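Local coordinates for pullulanase (PDB 2YOC), which hydrolyses the alpha-1,6-glucosidic linkages of pullulan and related branched alpha-glucans, and is exported by a type 2 secretion system, at residues K404-L409 and L952-A957; N711-G716 and Y807-T812; L771-M776 and G974-T979; G778-F783 and S956-R961. All blocks are in the same frame, centred on the assembly; numbering follows the deposited sequence.

Following the chain from its N terminus, interaction 1 starts at 404-409, just ahead of the first strand of the parallel barrel, and closes a long loop only at 952-957, in the C-terminal region. Interaction 2 begins and ends within that loop, joining segments that lead into barrel strands 718-720 and 814-816. Interaction 3 opens at 771-776 and closes at 974-979, beyond the end of interaction 1, and so crosses both 1 and 2. Interaction 4 lies wholly within interaction 3, crosses interaction 2 and finishes on helix 955-961, sharing Ser956 and Ala957 with interaction 1. Interaction 2 joins two barrel-region loops; the others tie that region to helix 955-961 and the C-terminal antiparallel sheet.

Interaction 1: K404-L409 and L952-A957; sequences KTKADL and LGDGSA. With SO4 (sulfate ion), chain C.
Lys406 sets CG anti to its carbonyl carbon (chi1 -76°) and continues as an extended chain, while Asp954, with nearly the same first torsion (chi1 -78°), swings its carboxylate out to meet it. The two side chains cross at about a right angle. Asp954 OD1 lies 3.4 Å from Lys406 CD and forms a salt bridge of 3.5 Å with Lys406 NZ, so the carboxylate oxygen touches the aliphatic shaft as well as the charged end. Next to this pair the backbones close up at Gly953, whose CA comes within 4.0 Å of Ala407 N, and the Gly953 carbonyl oxygen sits 3.6 Å from Lys406 CB.

The first turn of helix 406-410 illustrates how a helix N terminus is finished. Thr405 and Asp408 form a capping box: Asp408 N donates to Thr405 OG1 at 3.0 Å, and Thr405 N returns a bond to Asp408 OD2, approaching it from above the carboxylate plane. A sulfate, probably from the crystallisation liquor, occupies the same helix end, accepting from Lys406 N at its O3 (2.7 Å, 160° at the hydrogen). The partial positive charge of the helix start probably helps to hold the anion.

Asp954 stands at the N-cap of helix 955-961 yet makes no capping bond with its side chain; the first helix amide, Gly955 N, donates to Asp810 OD1. Lys406 also leans on Thr812, and Leu952 reaches Val958 and Arg961. The short helix before barrel strand 413-417 thus meets the start of helix 955-961, with the approach to strand 814-816 packed beside both.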
loop_
_atom_site.group_PDB
_atom_site.type_symbol
_atom_site.label_atom_id
_atom_site.label_comp_id
_atom_site.label_asym_id
_atom_site.label_seq_id
_atom_site.Cartn_x
_atom_site.Cartn_y
_atom_site.Cartn_z
ATOM N N LYS B 404 -12.311 32.297 21.929
ATOM C CA LYS B 404 -10.913 32.705 22.136
ATOM C C LYS B 404 -9.901 31.603 21.839
ATOM O O LYS B 404 -8.986 31.818 21.056
ATOM C CB LYS B 404 -10.691 33.357 23.517
ATOM C CG LYS B 404 -9.437 34.226 23.559
ATOM C CD LYS B 404 -9.278 35.119 24.784
ATOM C CE LYS B 404 -8.585 34.389 25.914
ATOM N NZ LYS B 404 -7.272 33.793 25.513
ATOM N N THR B 405 -10.065 30.427 22.438
ATOM C CA THR B 405 -9.129 29.333 22.246
ATOM C C THR B 405 -9.664 28.243 21.313
ATOM O O THR B 405 -10.861 28.203 20.989
ATOM C CB THR B 405 -8.718 28.768 23.603
ATOM O OG1 THR B 405 -9.719 27.906 24.098
ATOM C CG2 THR B 405 -8.434 29.819 24.626
ATOM N N LYS B 406 -8.759 27.329 20.893
ATOM C CA LYS B 406 -9.112 26.176 20.052
ATOM C C LYS B 406 -10.135 25.329 20.847
ATOM O O LYS B 406 -11.158 24.926 20.282
ATOM C CB LYS B 406 -7.857 25.365 19.665
ATOM C CG LYS B 406 -7.031 26.029 18.570
ATOM C CD LYS B 406 -5.628 25.453 18.483
ATOM C CE LYS B 406 -4.739 26.372 17.689
ATOM N NZ LYS B 406 -3.310 26.260 18.089
ATOM N N ALA B 407 -9.904 25.168 22.179
ATOM C CA ALA B 407 -10.820 24.469 23.065
ATOM C C ALA B 407 -12.180 25.208 23.127
ATOM O O ALA B 407 -13.233 24.548 23.083
ATOM C CB ALA B 407 -10.217 24.319 24.426
ATOM N N ASP B 408 -12.169 26.568 23.097
ATOM C CA ASP B 408 -13.401 27.365 23.044
ATOM C C ASP B 408 -14.118 27.076 21.738
ATOM O O ASP B 408 -15.295 26.738 21.769
ATOM C CB ASP B 408 -13.116 28.873 23.162
ATOM C CG ASP B 408 -12.524 29.307 24.472
ATOM O OD1 ASP B 408 -12.700 28.575 25.479
ATOM O OD2 ASP B 408 -11.875 30.369 24.500
ATOM N N LEU B 409 -13.384 27.146 20.607
ATOM C CA LEU B 409 -13.894 26.898 19.256
ATOM C C LEU B 409 -14.459 25.534 19.082
ATOM O O LEU B 409 -15.536 25.403 18.528
ATOM C CB LEU B 409 -12.801 27.071 18.217
ATOM C CG LEU B 409 -12.322 28.447 17.949
ATOM C CD1 LEU B 409 -11.161 28.394 17.030
ATOM C CD2 LEU B 409 -13.420 29.287 17.351
ATOM N N LEU B 952 -11.237 18.862 22.646
ATOM C CA LEU B 952 -9.826 19.126 22.938
ATOM C C LEU B 952 -9.256 20.334 22.207
ATOM O O LEU B 952 -8.338 20.967 22.742
ATOM C CB LEU B 952 -8.943 17.895 22.714
ATOM C CG LEU B 952 -9.128 16.677 23.623
ATOM C CD1 LEU B 952 -8.300 15.497 23.125
ATOM C CD2 LEU B 952 -8.756 16.985 25.063
ATOM N N GLY B 953 -9.775 20.639 21.002
ATOM C CA GLY B 953 -9.321 21.785 20.216
ATOM C C GLY B 953 -7.950 21.695 19.556
ATOM O O GLY B 953 -7.842 21.980 18.361
ATOM N N ASP B 954 -6.872 21.368 20.320
ATOM C CA ASP B 954 -5.516 21.276 19.756
ATOM C C ASP B 954 -5.247 19.900 19.145
ATOM O O ASP B 954 -5.437 18.889 19.826
ATOM C CB ASP B 954 -4.442 21.553 20.810
ATOM C CG ASP B 954 -4.228 23.012 21.159
ATOM O OD1 ASP B 954 -3.427 23.678 20.455
ATOM O OD2 ASP B 954 -4.785 23.470 22.204
ATOM N N GLY B 955 -4.746 19.862 17.911
ATOM C CA GLY B 955 -4.374 18.617 17.258
ATOM C C GLY B 955 -3.442 17.737 18.088
ATOM O O GLY B 955 -3.615 16.517 18.136
ATOM N N SER B 956 -2.469 18.352 18.777
ATOM C CA SER B 956 -1.512 17.636 19.612
ATOM C C SER B 956 -2.197 16.968 20.809
ATOM O O SER B 956 -1.801 15.866 21.209
ATOM C CB SER B 956 -0.392 18.568 20.083
ATOM O OG SER B 956 -0.896 19.669 20.822
ATOM N N ALA B 957 -3.230 17.632 21.364
ATOM C CA ALA B 957 -4.007 17.102 22.473
ATOM C C ALA B 957 -4.744 15.877 21.978
ATOM O O ALA B 957 -4.705 14.838 22.651
ATOM C CB ALA B 957 -5.009 18.137 22.974
HETATM S S SO4 C . -5.107 27.985 22.133
HETATM O O1 SO4 C . -4.874 28.184 23.574
HETATM O O2 SO4 C . -3.944 27.286 21.538
HETATM O O3 SO4 C . -6.269 27.138 21.976
HETATM O O4 SO4 C . -5.333 29.283 21.465
#

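Interaction 2: N711-G716 and Y807-T812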
loop_
_atom_site.group_PDB
_atom_site.type_symbol
_atom_site.label_atom_id
_atom_site.label_comp_id
_atom_site.label_asym_id
_atom_site.label_seq_id
_atom_site.Cartn_x
_atom_site.Cartn_y
_atom_site.Cartn_z
ATOM N N ASN B 711 -5.045 22.779 1.300
ATOM C CA ASN B 711 -4.205 23.966 1.355
ATOM C C ASN B 711 -4.293 24.753 2.660
ATOM O O ASN B 711 -3.337 25.450 3.014
ATOM C CB ASN B 711 -4.465 24.858 0.144
ATOM C CG ASN B 711 -4.067 24.246 -1.188
ATOM O OD1 ASN B 711 -3.160 23.434 -1.293
ATOM N ND2 ASN B 711 -4.708 24.658 -2.260
ATOM N N LEU B 712 -5.424 24.633 3.385
ATOM C CA LEU B 712 -5.651 25.349 4.637
ATOM C C LEU B 712 -5.133 24.674 5.938
ATOM O O LEU B 712 -5.292 25.257 7.022
ATOM C CB LEU B 712 -7.095 25.820 4.755
ATOM C CG LEU B 712 -7.558 26.840 3.700
ATOM C CD1 LEU B 712 -9.065 26.870 3.637
ATOM C CD2 LEU B 712 -6.974 28.248 3.964
ATOM N N LYS B 713 -4.458 23.499 5.829
ATOM C CA LYS B 713 -3.873 22.816 6.986
ATOM C C LYS B 713 -3.026 23.789 7.810
ATOM O O LYS B 713 -2.116 24.432 7.275
ATOM C CB LYS B 713 -3.029 21.603 6.560
ATOM C CG LYS B 713 -2.498 20.757 7.729
ATOM C CD LYS B 713 -1.405 19.771 7.333
ATOM C CE LYS B 713 -0.932 18.994 8.555
ATOM N NZ LYS B 713 -0.017 17.863 8.216
ATOM N N GLY B 714 -3.399 23.936 9.082
ATOM C CA GLY B 714 -2.715 24.809 10.037
ATOM C C GLY B 714 -2.915 26.313 9.899
ATOM O O GLY B 714 -2.260 27.058 10.625
ATOM N N THR B 715 -3.805 26.776 8.971
ATOM C CA THR B 715 -4.073 28.197 8.756
ATOM C C THR B 715 -5.014 28.771 9.806
ATOM O O THR B 715 -4.919 29.953 10.133
ATOM C CB THR B 715 -4.628 28.480 7.361
ATOM O OG1 THR B 715 -5.932 27.906 7.210
ATOM C CG2 THR B 715 -3.714 28.025 6.257
ATOM N N GLY B 716 -5.926 27.956 10.307
ATOM C CA GLY B 716 -6.921 28.401 11.271
ATOM C C GLY B 716 -8.286 28.453 10.642
ATOM O O GLY B 716 -9.296 28.389 11.345
ATOM N N TYR B 807 -6.640 15.681 6.737
ATOM C CA TYR B 807 -5.961 16.843 6.138
ATOM C C TYR B 807 -5.632 17.970 7.093
ATOM O O TYR B 807 -4.813 18.832 6.732
ATOM C CB TYR B 807 -6.758 17.430 4.939
ATOM C CG TYR B 807 -8.154 17.897 5.271
ATOM C CD1 TYR B 807 -8.385 19.174 5.762
ATOM C CD2 TYR B 807 -9.256 17.075 5.046
ATOM C CE1 TYR B 807 -9.675 19.609 6.062
ATOM C CE2 TYR B 807 -10.556 17.512 5.308
ATOM C CZ TYR B 807 -10.761 18.783 5.808
ATOM O OH TYR B 807 -12.044 19.204 6.062
ATOM N N ALA B 808 -6.321 18.007 8.267
ATOM C CA ALA B 808 -6.210 19.098 9.220
ATOM C C ALA B 808 -5.041 19.056 10.165
ATOM O O ALA B 808 -4.511 17.975 10.439
ATOM C CB ALA B 808 -7.499 19.226 9.994
ATOM N N ALA B 809 -4.660 20.242 10.702
ATOM C CA ALA B 809 -3.627 20.358 11.739
ATOM C C ALA B 809 -4.286 20.296 13.101
ATOM O O ALA B 809 -3.729 19.673 13.993
ATOM C CB ALA B 809 -2.866 21.654 11.606
ATOM N N ASP B 810 -5.472 20.922 13.274
ATOM C CA ASP B 810 -6.218 20.905 14.545
ATOM C C ASP B 810 -7.696 20.565 14.261
ATOM O O ASP B 810 -8.199 20.895 13.179
ATOM C CB ASP B 810 -6.107 22.257 15.296
ATOM C CG ASP B 810 -4.689 22.706 15.597
ATOM O OD1 ASP B 810 -4.129 22.264 16.631
ATOM O OD2 ASP B 810 -4.138 23.505 14.800
ATOM N N PRO B 811 -8.428 19.922 15.199
ATOM C CA PRO B 811 -9.851 19.617 14.919
ATOM C C PRO B 811 -10.722 20.854 14.668
ATOM O O PRO B 811 -11.851 20.734 14.176
ATOM C CB PRO B 811 -10.313 18.843 16.174
ATOM C CG PRO B 811 -9.350 19.219 17.246
ATOM C CD PRO B 811 -8.026 19.447 16.543
ATOM N N THR B 812 -10.210 22.040 15.034
ATOM C CA THR B 812 -10.943 23.290 14.889
ATOM C C THR B 812 -10.953 23.764 13.429
ATOM O O THR B 812 -11.693 24.676 13.075
ATOM C CB THR B 812 -10.456 24.311 15.903
ATOM O OG1 THR B 812 -9.125 24.680 15.573
ATOM C CG2 THR B 812 -10.501 23.775 17.317
#
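A type II beta turn, with Lys713 and Gly714 at its two central positions, presses against the loop 807-812 just before each chain segment enters the parallel barrel. The turn is closed by Thr715 N, which donates to Leu712 O at 2.9 Å. Thr715 OG1 adds a second bond to that oxygen at 2.7 Å, meeting it in the carbonyl plane on a lone pair with an angle of 123° at the oxygen. One carbonyl is thereby gripped twice, by the backbone and side chain of the same residue.

Across the contact the Lys713 chain does most of the touching. Its CG stands anti to the backbone N (chi1 -174°) and the rest is extended, which lays the methylenes alongside the opposing backbone. Lys713 CG rests 3.2 Å from Tyr807 O and 4.0 Å from Ala809 CB. The Ala809 methyl in turn points at the turn, 3.4 Å from Gly714 N. No hydrogen bond passes directly between the segments. The link is made instead by Glu813, whose OE1 accepts from both Gly714 N and Ala809 N, so one carboxylate oxygen bridges the amides of the two loops.

The far end of Lys713 forms a salt bridge with Asp782, and Tyr807 OH bonds to Thr719 OG1 on strand 718-720. Leu712 and Thr715 pack on helix 672-683, while Thr812 touches Leu409 and Ala410 of helix 406-410. The contact therefore lies beside the entrances to barrel strands 718-720 and 814-816, between those two helices.

Interaction 3: L771-M776 and G974-T979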
loop_
_atom_site.group_PDB
_atom_site.type_symbol
_atom_site.label_atom_id
_atom_site.label_comp_id
_atom_site.label_asym_id
_atom_site.label_seq_id
_atom_site.Cartn_x
_atom_site.Cartn_y
_atom_site.Cartn_z
ATOM N N LEU B 771 -12.833 5.860 7.890
ATOM C CA LEU B 771 -13.087 7.274 7.601
ATOM C C LEU B 771 -13.881 7.937 8.714
ATOM O O LEU B 771 -13.522 9.043 9.120
ATOM C CB LEU B 771 -13.741 7.495 6.223
ATOM C CG LEU B 771 -12.857 7.315 4.951
ATOM C CD1 LEU B 771 -13.709 7.262 3.706
ATOM C CD2 LEU B 771 -11.831 8.426 4.794
ATOM N N THR B 772 -14.896 7.243 9.263
ATOM C CA THR B 772 -15.693 7.756 10.382
ATOM C C THR B 772 -14.811 8.041 11.618
ATOM O O THR B 772 -14.815 9.158 12.131
ATOM C CB THR B 772 -16.886 6.826 10.651
ATOM O OG1 THR B 772 -17.646 6.743 9.440
ATOM C CG2 THR B 772 -17.785 7.307 11.810
ATOM N N ARG B 773 -14.023 7.044 12.053
ATOM C CA ARG B 773 -13.116 7.164 13.201
ATOM C C ARG B 773 -12.218 8.380 13.028
ATOM O O ARG B 773 -12.231 9.277 13.870
ATOM C CB ARG B 773 -12.287 5.875 13.378
ATOM C CG ARG B 773 -13.109 4.701 13.958
ATOM C CD ARG B 773 -12.258 3.511 14.345
ATOM N NE ARG B 773 -11.806 2.774 13.169
ATOM C CZ ARG B 773 -12.314 1.614 12.782
ATOM N NH1 ARG B 773 -13.274 1.033 13.494
ATOM N NH2 ARG B 773 -11.852 1.011 11.692
ATOM N N LEU B 774 -11.517 8.458 11.886
ATOM C CA LEU B 774 -10.645 9.573 11.573
ATOM C C LEU B 774 -11.379 10.930 11.756
ATOM O O LEU B 774 -10.831 11.841 12.399
ATOM C CB LEU B 774 -10.102 9.405 10.153
ATOM C CG LEU B 774 -9.026 10.374 9.699
ATOM C CD1 LEU B 774 -7.875 10.469 10.700
ATOM C CD2 LEU B 774 -8.506 9.982 8.352
ATOM N N GLY B 775 -12.625 11.005 11.247
ATOM C CA GLY B 775 -13.493 12.166 11.366
ATOM C C GLY B 775 -13.818 12.470 12.819
ATOM O O GLY B 775 -13.657 13.613 13.267
HETATM N N MSE B 776 -14.231 11.429 13.599
HETATM C CA MSE B 776 -14.539 11.573 15.031
HETATM C C MSE B 776 -13.332 12.123 15.811
HETATM O O MSE B 776 -13.526 12.816 16.811
HETATM C CB MSE B 776 -14.995 10.251 15.619
HETATM C CG MSE B 776 -16.292 9.789 15.017
HETATM SE SE MSE B 776 -17.111 8.418 16.057
HETATM C CE MSE B 776 -17.645 9.486 17.667
ATOM N N GLY B 974 -20.030 -1.761 12.424
ATOM C CA GLY B 974 -20.957 -0.861 13.108
ATOM C C GLY B 974 -20.599 -0.480 14.537
ATOM O O GLY B 974 -21.284 0.350 15.134
ATOM N N LEU B 975 -19.536 -1.064 15.105
ATOM C CA LEU B 975 -19.127 -0.716 16.452
ATOM C C LEU B 975 -17.997 0.307 16.400
ATOM O O LEU B 975 -16.905 0.030 15.885
ATOM C CB LEU B 975 -18.729 -1.956 17.241
ATOM C CG LEU B 975 -18.526 -1.774 18.732
ATOM C CD1 LEU B 975 -19.852 -1.596 19.425
ATOM C CD2 LEU B 975 -17.786 -2.968 19.311
ATOM N N LEU B 976 -18.292 1.518 16.894
ATOM C CA LEU B 976 -17.330 2.609 16.951
ATOM C C LEU B 976 -17.028 2.868 18.407
ATOM O O LEU B 976 -17.923 3.204 19.182
ATOM C CB LEU B 976 -17.856 3.867 16.239
ATOM C CG LEU B 976 -18.114 3.710 14.747
ATOM C CD1 LEU B 976 -19.176 4.675 14.276
ATOM C CD2 LEU B 976 -16.836 3.848 13.945
ATOM N N VAL B 977 -15.775 2.612 18.793
ATOM C CA VAL B 977 -15.321 2.741 20.174
ATOM C C VAL B 977 -14.159 3.725 20.252
ATOM O O VAL B 977 -13.071 3.437 19.736
ATOM C CB VAL B 977 -15.021 1.366 20.835
ATOM C CG1 VAL B 977 -14.405 1.543 22.212
ATOM C CG2 VAL B 977 -16.289 0.522 20.943
HETATM N N MSE B 978 -14.398 4.900 20.885
HETATM C CA MSE B 978 -13.392 5.948 21.028
HETATM C C MSE B 978 -13.017 6.131 22.470
HETATM O O MSE B 978 -13.903 6.220 23.318
HETATM C CB MSE B 978 -13.910 7.267 20.447
HETATM C CG MSE B 978 -12.827 8.350 20.322
HETATM SE SE MSE B 978 -13.446 9.994 19.472
HETATM C CE MSE B 978 -14.694 10.612 20.805
ATOM N N THR B 979 -11.709 6.215 22.750
ATOM C CA THR B 979 -11.219 6.433 24.103
ATOM C C THR B 979 -10.490 7.782 24.177
ATOM O O THR B 979 -9.724 8.092 23.265
ATOM C CB THR B 979 -10.357 5.249 24.613
ATOM O OG1 THR B 979 -9.074 5.262 24.003
ATOM C CG2 THR B 979 -11.019 3.897 24.443
HETATM O O HOH W 1 -14.155 1.632 16.470
#
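The guanidinium of Arg773 presents an edge to strand 975-981, with Leu975 O near its plane at 4.5 Å from NH1. A single water spans that gap: it accepts from Arg773 NH1 and from Val977 N, and donates to Leu975 O, so that one bridging water joins the helix to two backbone sites of the strand. The bend at chi3 (-75°) turns the group this way, and its NH2 is held by a salt bridge to Asp770 and a hydrogen bond to Gln971.

Apart from this bridge the direct contact is apolar. Leu976 splits its branches between two neighbours, CD1 lying 3.9 Å from Thr772 CG2 and CD2 lying 3.8 Å from Arg773 CG. Two residues further along the strand, the selenium of Met978 approaches Met776 (both selenomethionines), its SE 4.2 Å from Met776 CB.

Helix 771-776 and strand 975-979 run in roughly the same direction, 29° apart, with axes 9.8 Å from each other. Ile1001, Val999 and Phe964 of the adjoining strands extend the interface. Such spacing is characteristic of helix-on-sheet packing; here it joins helix 762-776 to the C-terminal antiparallel sheet of this pullulanase-type glucosidase.

Interaction 4: G778-F783 and S956-R961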
loop_
_atom_site.group_PDB
_atom_site.type_symbol
_atom_site.label_atom_id
_atom_site.label_comp_id
_atom_site.label_asym_id
_atom_site.label_seq_id
_atom_site.Cartn_x
_atom_site.Cartn_y
_atom_site.Cartn_z
ATOM N N GLY B 778 -11.379 14.397 14.675
ATOM C CA GLY B 778 -11.150 15.683 14.022
ATOM C C GLY B 778 -10.420 15.677 12.697
ATOM O O GLY B 778 -9.712 16.635 12.398
ATOM N N ASN B 779 -10.583 14.611 11.888
ATOM C CA ASN B 779 -9.983 14.460 10.547
ATOM C C ASN B 779 -8.559 15.047 10.368
ATOM O O ASN B 779 -8.315 15.878 9.494
ATOM C CB ASN B 779 -10.963 14.944 9.466
ATOM C CG ASN B 779 -10.740 14.227 8.174
ATOM O OD1 ASN B 779 -11.059 13.044 8.017
ATOM N ND2 ASN B 779 -10.103 14.890 7.257
ATOM N N LEU B 780 -7.640 14.612 11.212
ATOM C CA LEU B 780 -6.265 15.106 11.212
ATOM C C LEU B 780 -5.327 14.357 10.269
ATOM O O LEU B 780 -5.411 13.150 10.148
ATOM C CB LEU B 780 -5.707 15.119 12.643
ATOM C CG LEU B 780 -6.530 15.897 13.680
ATOM C CD1 LEU B 780 -5.969 15.710 15.079
ATOM C CD2 LEU B 780 -6.596 17.369 13.356
ATOM N N ALA B 781 -4.422 15.065 9.627
ATOM C CA ALA B 781 -3.471 14.491 8.693
ATOM C C ALA B 781 -2.414 13.652 9.382
ATOM O O ALA B 781 -1.845 12.770 8.753
ATOM C CB ALA B 781 -2.796 15.608 7.920
ATOM N N ASP B 782 -2.109 13.941 10.638
ATOM C CA ASP B 782 -1.029 13.248 11.333
ATOM C C ASP B 782 -1.439 12.197 12.376
ATOM O O ASP B 782 -0.575 11.490 12.930
ATOM C CB ASP B 782 0.032 14.240 11.874
ATOM C CG ASP B 782 0.658 15.075 10.792
ATOM O OD1 ASP B 782 1.059 14.495 9.747
ATOM O OD2 ASP B 782 0.685 16.316 10.946
ATOM N N PHE B 783 -2.756 12.088 12.618
ATOM C CA PHE B 783 -3.335 11.145 13.559
ATOM C C PHE B 783 -3.115 9.707 13.069
ATOM O O PHE B 783 -3.548 9.354 11.972
ATOM C CB PHE B 783 -4.827 11.443 13.762
ATOM C CG PHE B 783 -5.455 10.598 14.841
ATOM C CD1 PHE B 783 -5.389 10.986 16.175
ATOM C CD2 PHE B 783 -6.074 9.391 14.529
ATOM C CE1 PHE B 783 -5.954 10.192 17.176
ATOM C CE2 PHE B 783 -6.637 8.602 15.522
ATOM C CZ PHE B 783 -6.597 9.017 16.839
ATOM N N SER B 956 -2.469 18.352 18.777
ATOM C CA SER B 956 -1.512 17.636 19.612
ATOM C C SER B 956 -2.197 16.968 20.809
ATOM O O SER B 956 -1.801 15.866 21.209
ATOM C CB SER B 956 -0.392 18.568 20.083
ATOM O OG SER B 956 -0.896 19.669 20.822
ATOM N N ALA B 957 -3.230 17.632 21.364
ATOM C CA ALA B 957 -4.007 17.102 22.473
ATOM C C ALA B 957 -4.744 15.877 21.978
ATOM O O ALA B 957 -4.705 14.838 22.651
ATOM C CB ALA B 957 -5.009 18.137 22.974
ATOM N N VAL B 958 -5.359 15.971 20.768
ATOM C CA VAL B 958 -6.092 14.857 20.161
ATOM C C VAL B 958 -5.208 13.616 20.061
ATOM O O VAL B 958 -5.550 12.583 20.616
ATOM C CB VAL B 958 -6.777 15.245 18.835
ATOM C CG1 VAL B 958 -7.423 14.034 18.170
ATOM C CG2 VAL B 958 -7.813 16.328 19.086
HETATM N N MSE B 959 -4.044 13.763 19.466
HETATM C CA MSE B 959 -3.082 12.695 19.272
HETATM C C MSE B 959 -2.539 12.063 20.545
HETATM O O MSE B 959 -2.305 10.856 20.547
HETATM C CB MSE B 959 -1.967 13.192 18.376
HETATM C CG MSE B 959 -2.483 13.551 16.998
HETATM SE SE MSE B 959 -1.069 14.152 15.867
HETATM C CE MSE B 959 -0.045 12.453 15.830
ATOM N N LYS B 960 -2.364 12.861 21.625
ATOM C CA LYS B 960 -1.860 12.432 22.933
ATOM C C LYS B 960 -2.929 11.794 23.806
ATOM O O LYS B 960 -2.578 11.245 24.862
ATOM C CB LYS B 960 -1.325 13.648 23.705
ATOM C CG LYS B 960 0.094 14.028 23.364
ATOM C CD LYS B 960 0.627 15.129 24.248
ATOM C CE LYS B 960 0.934 16.369 23.456
ATOM N NZ LYS B 960 1.917 17.247 24.141
ATOM N N ARG B 961 -4.224 11.924 23.433
ATOM C CA ARG B 961 -5.335 11.488 24.278
ATOM C C ARG B 961 -6.387 10.594 23.606
ATOM O O ARG B 961 -7.028 9.774 24.274
ATOM C CB ARG B 961 -6.043 12.739 24.852
ATOM C CG ARG B 961 -5.189 13.638 25.721
ATOM C CD ARG B 961 -5.954 14.874 26.136
ATOM N NE ARG B 961 -5.177 15.750 27.013
ATOM C CZ ARG B 961 -5.205 15.695 28.330
ATOM N NH1 ARG B 961 -6.015 14.849 28.945
ATOM N NH2 ARG B 961 -4.466 16.523 29.050
#
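Leu780 overlaps Val958, its CD1 reaching 3.8 Å from Val958 CG1 as the two branched side chains meet at a slant. Phe783 adds a second cover to the same valine: its ring atom CD1 lies 4.2 Å from Val958 CG1, with the two side chains crossing at about a right angle. Because Phe783 carries CG anti to its backbone N (chi1 -174°), the ring swings back toward the helix.

The selenomethionine Met959 completes the apolar cluster. Its CG sits at the edge of the Phe783 ring, 4.0 Å from CD1, and the two side chains slide past each other in opposite directions. The bend near its end (chi3 64°) carries the selenium and methyl toward Asp782, where SE lies 4.1 Å from Asp782 CB and CE approaches the carbonyl. No hydrogen bond crosses between the segments, so the interface is an example of a loop held against a helix mainly by apolar packing, two adjacent helix residues meeting three of the loop.

The loop begins at the end of helix 762-776, where Gly778, at positive phi, is the C-prime residue of a Schellman motif: Asn779 N bonds to Leu774 O and Gly778 N to Gly775 O. Further along, Ala781 pairs through its backbone with Ala808 and Ser796, which ties the loop to those neighbouring segments as well. On the helix, Arg961 forms a salt bridge with Asp982, a calcium ligand. Phe783 finally reaches Val962 and Phe964, so the loop lies between helix 955-961, the edge strand 962-965 and the segment leading to strand 814-816.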